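Local coordinates for protein TRAP dicarboxylate transporter, DctP subunit (Ochrobactrum anthropi, PDB 4P47) that probably captures carboxylate-bearing solutes in the periplasm and delivers them to a TRAP-type membrane transporter, at residues 150-155 with 211-216. Sequence-based numbering, arbitrary orientation.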
loop_
_atom_site.group_PDB
_atom_site.type_symbol
_atom_site.label_atom_id
_atom_site.label_comp_id
_atom_site.label_asym_id
_atom_site.label_seq_id
_atom_site.Cartn_x
_atom_site.Cartn_y
_atom_site.Cartn_z
ATOM N N GLY A 150 2.013 0.062 3.630
ATOM C CA GLY A 150 2.894 1.085 4.159
ATOM C C GLY A 150 3.456 2.031 3.119
ATOM O O GLY A 150 3.180 1.921 1.927
ATOM N N PHE A 151 4.274 2.958 3.588
ATOM C CA PHE A 151 5.000 3.843 2.693
ATOM C C PHE A 151 6.127 3.123 1.964
ATOM O O PHE A 151 6.765 2.202 2.475
ATOM C CB PHE A 151 5.577 5.041 3.477
ATOM C CG PHE A 151 4.526 6.005 3.932
ATOM C CD1 PHE A 151 3.947 6.892 3.041
ATOM C CD2 PHE A 151 4.074 5.982 5.238
ATOM C CE1 PHE A 151 2.945 7.742 3.469
ATOM C CE2 PHE A 151 3.089 6.832 5.657
ATOM C CZ PHE A 151 2.518 7.697 4.771
ATOM N N ARG A 152 6.375 3.591 0.749
ATOM C CA ARG A 152 7.559 3.213 -0.001
ATOM C C ARG A 152 8.624 4.273 0.166
ATOM O O ARG A 152 8.364 5.458 -0.068
ATOM C CB ARG A 152 7.216 3.022 -1.480
ATOM C CG ARG A 152 6.052 2.072 -1.691
ATOM C CD ARG A 152 5.831 1.745 -3.136
ATOM N NE ARG A 152 6.906 0.930 -3.699
ATOM C CZ ARG A 152 6.998 -0.385 -3.620
ATOM N NH1 ARG A 152 6.087 -1.094 -2.989
ATOM N NH2 ARG A 152 8.016 -0.985 -4.200
ATOM N N ASN A 153 9.803 3.836 0.601
ATOM C CA ASN A 153 10.969 4.675 0.844
ATOM C C ASN A 153 12.144 4.241 -0.040
ATOM O O ASN A 153 12.001 3.353 -0.891
ATOM C CB ASN A 153 11.296 4.628 2.339
ATOM C CG ASN A 153 10.196 5.256 3.187
ATOM O OD1 ASN A 153 9.669 6.333 2.863
ATOM N ND2 ASN A 153 9.839 4.595 4.271
ATOM N N LEU A 154 13.300 4.863 0.135
ATOM C CA LEU A 154 14.402 4.728 -0.817
ATOM C C LEU A 154 15.718 4.441 -0.111
ATOM O O LEU A 154 16.150 5.228 0.723
ATOM C CB LEU A 154 14.534 6.047 -1.585
ATOM C CG LEU A 154 15.657 6.124 -2.608
ATOM C CD1 LEU A 154 15.462 5.144 -3.744
ATOM C CD2 LEU A 154 15.766 7.533 -3.152
ATOM N N THR A 155 16.366 3.337 -0.479
ATOM C CA THR A 155 17.720 3.084 -0.008
ATOM C C THR A 155 18.697 3.215 -1.152
ATOM O O THR A 155 18.342 3.063 -2.305
ATOM C CB THR A 155 17.885 1.678 0.633
ATOM O OG1 THR A 155 17.728 0.635 -0.353
ATOM C CG2 THR A 155 16.908 1.442 1.766
ATOM N N GLN A 211 17.252 0.893 -4.138
ATOM C CA GLN A 211 15.966 0.277 -4.404
ATOM C C GLN A 211 14.915 1.028 -3.621
ATOM O O GLN A 211 15.213 1.711 -2.637
ATOM C CB GLN A 211 15.982 -1.237 -4.077
ATOM C CG GLN A 211 16.294 -1.558 -2.629
ATOM C CD GLN A 211 15.080 -1.516 -1.725
ATOM O OE1 GLN A 211 14.020 -2.055 -2.061
ATOM N NE2 GLN A 211 15.227 -0.900 -0.561
ATOM N N GLU A 212 13.690 0.928 -4.102
ATOM C CA GLU A 212 12.562 1.575 -3.460
ATOM C C GLU A 212 11.532 0.525 -3.039
ATOM O O GLU A 212 11.167 -0.357 -3.811
ATOM C CB GLU A 212 11.945 2.656 -4.384
ATOM C CG GLU A 212 11.336 2.140 -5.695
ATOM C CD GLU A 212 9.889 1.707 -5.569
ATOM O OE1 GLU A 212 9.160 2.270 -4.698
ATOM O OE2 GLU A 212 9.444 0.852 -6.367
ATOM N N ASN A 213 11.096 0.602 -1.787
ATOM C CA ASN A 213 10.242 -0.417 -1.179
ATOM C C ASN A 213 9.871 0.050 0.223
ATOM O O ASN A 213 10.469 0.991 0.748
ATOM C CB ASN A 213 10.940 -1.802 -1.081
ATOM C CG ASN A 213 10.627 -2.720 -2.251
ATOM O OD1 ASN A 213 9.468 -2.928 -2.609
ATOM N ND2 ASN A 213 11.666 -3.292 -2.841
ATOM N N PRO A 214 8.923 -0.647 0.856
ATOM C CA PRO A 214 8.685 -0.386 2.285
ATOM C C PRO A 214 9.881 -0.708 3.166
ATOM O O PRO A 214 10.808 -1.413 2.767
ATOM C CB PRO A 214 7.495 -1.289 2.624
ATOM C CG PRO A 214 6.833 -1.571 1.296
ATOM C CD PRO A 214 7.990 -1.657 0.330
ATOM N N ASN A 215 9.883 -0.153 4.368
ATOM C CA ASN A 215 10.961 -0.367 5.300
ATOM C C ASN A 215 11.154 -1.834 5.685
ATOM O O ASN A 215 12.289 -2.262 5.893
ATOM C CB ASN A 215 10.709 0.432 6.582
ATOM C CG ASN A 215 10.796 1.924 6.378
ATOM O OD1 ASN A 215 11.416 2.408 5.427
ATOM N ND2 ASN A 215 10.139 2.668 7.269
ATOM N N ALA A 216 10.066 -2.605 5.780
ATOM C CA ALA A 216 10.157 -3.967 6.283
ATOM C C ALA A 216 11.108 -4.772 5.437
ATOM O O ALA A 216 11.825 -5.628 5.959
ATOM C CB ALA A 216 8.793 -4.629 6.306
HETATM O O HOH W 1 7.497 1.438 5.020
#
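Arg152 and Glu212 form a salt bridge that shows how a charged pair can be buried beside a sheet. The guanidinium grips the carboxylate side-on with two nitrogens, one to each oxygen. NE takes the better bond, 2.8 Å to Glu212 OE1 on its syn side and nearly in the guanidinium plane, with an N-H...O angle of 167°. NH2 reaches Glu212 OE2 at 3.2 Å, from above a carboxylate plane turned 51° from that of the guanidinium. A bend at chi3 (69°) swings the arginine head across to the neighbouring strand, where Asn213 CA and Pro214 CD lie over one of its faces. His235 and the backbone N of Leu175 also bond the carboxylate, while Asn238 takes Arg152 NH1, so both partners of the ion pair have further hydrogen bonds.

The backbones pair antiparallel: Asn153 with Asn213 and Thr155 with Gln211 are hydrogen-bonded pairs flanking the non-hydrogen-bonded pair Leu154-Glu212. Strand 141-156, in turn, pairs along its other edge with strand 229-245. These long strands belong to the mixed sheet of the two-lobed periplasmic binding protein fold, in which Arg173, on the neighbouring strand 171-173 and in contact with Asn213, probably corresponds to the arginine that binds the substrate carboxylate in TRAP solute-binding proteins.

Amide side chains add further polar links. Gln211 NE2 donates to Thr155 OG1 at 2.9 Å, and that hydroxyl is also bonded to Gln227. Next to it, Asn213 ND2 points at Gln211 OE1 almost along the C=O axis, at 2.8 Å. Where the chain turns away, Asn153 ND2 meets Asn215 OD1 at 2.9 Å from above the carbonyl plane, and Asn153 OD1 accepts from the backbone N of Arg234. A water joins Phe151 O to Asn215 N.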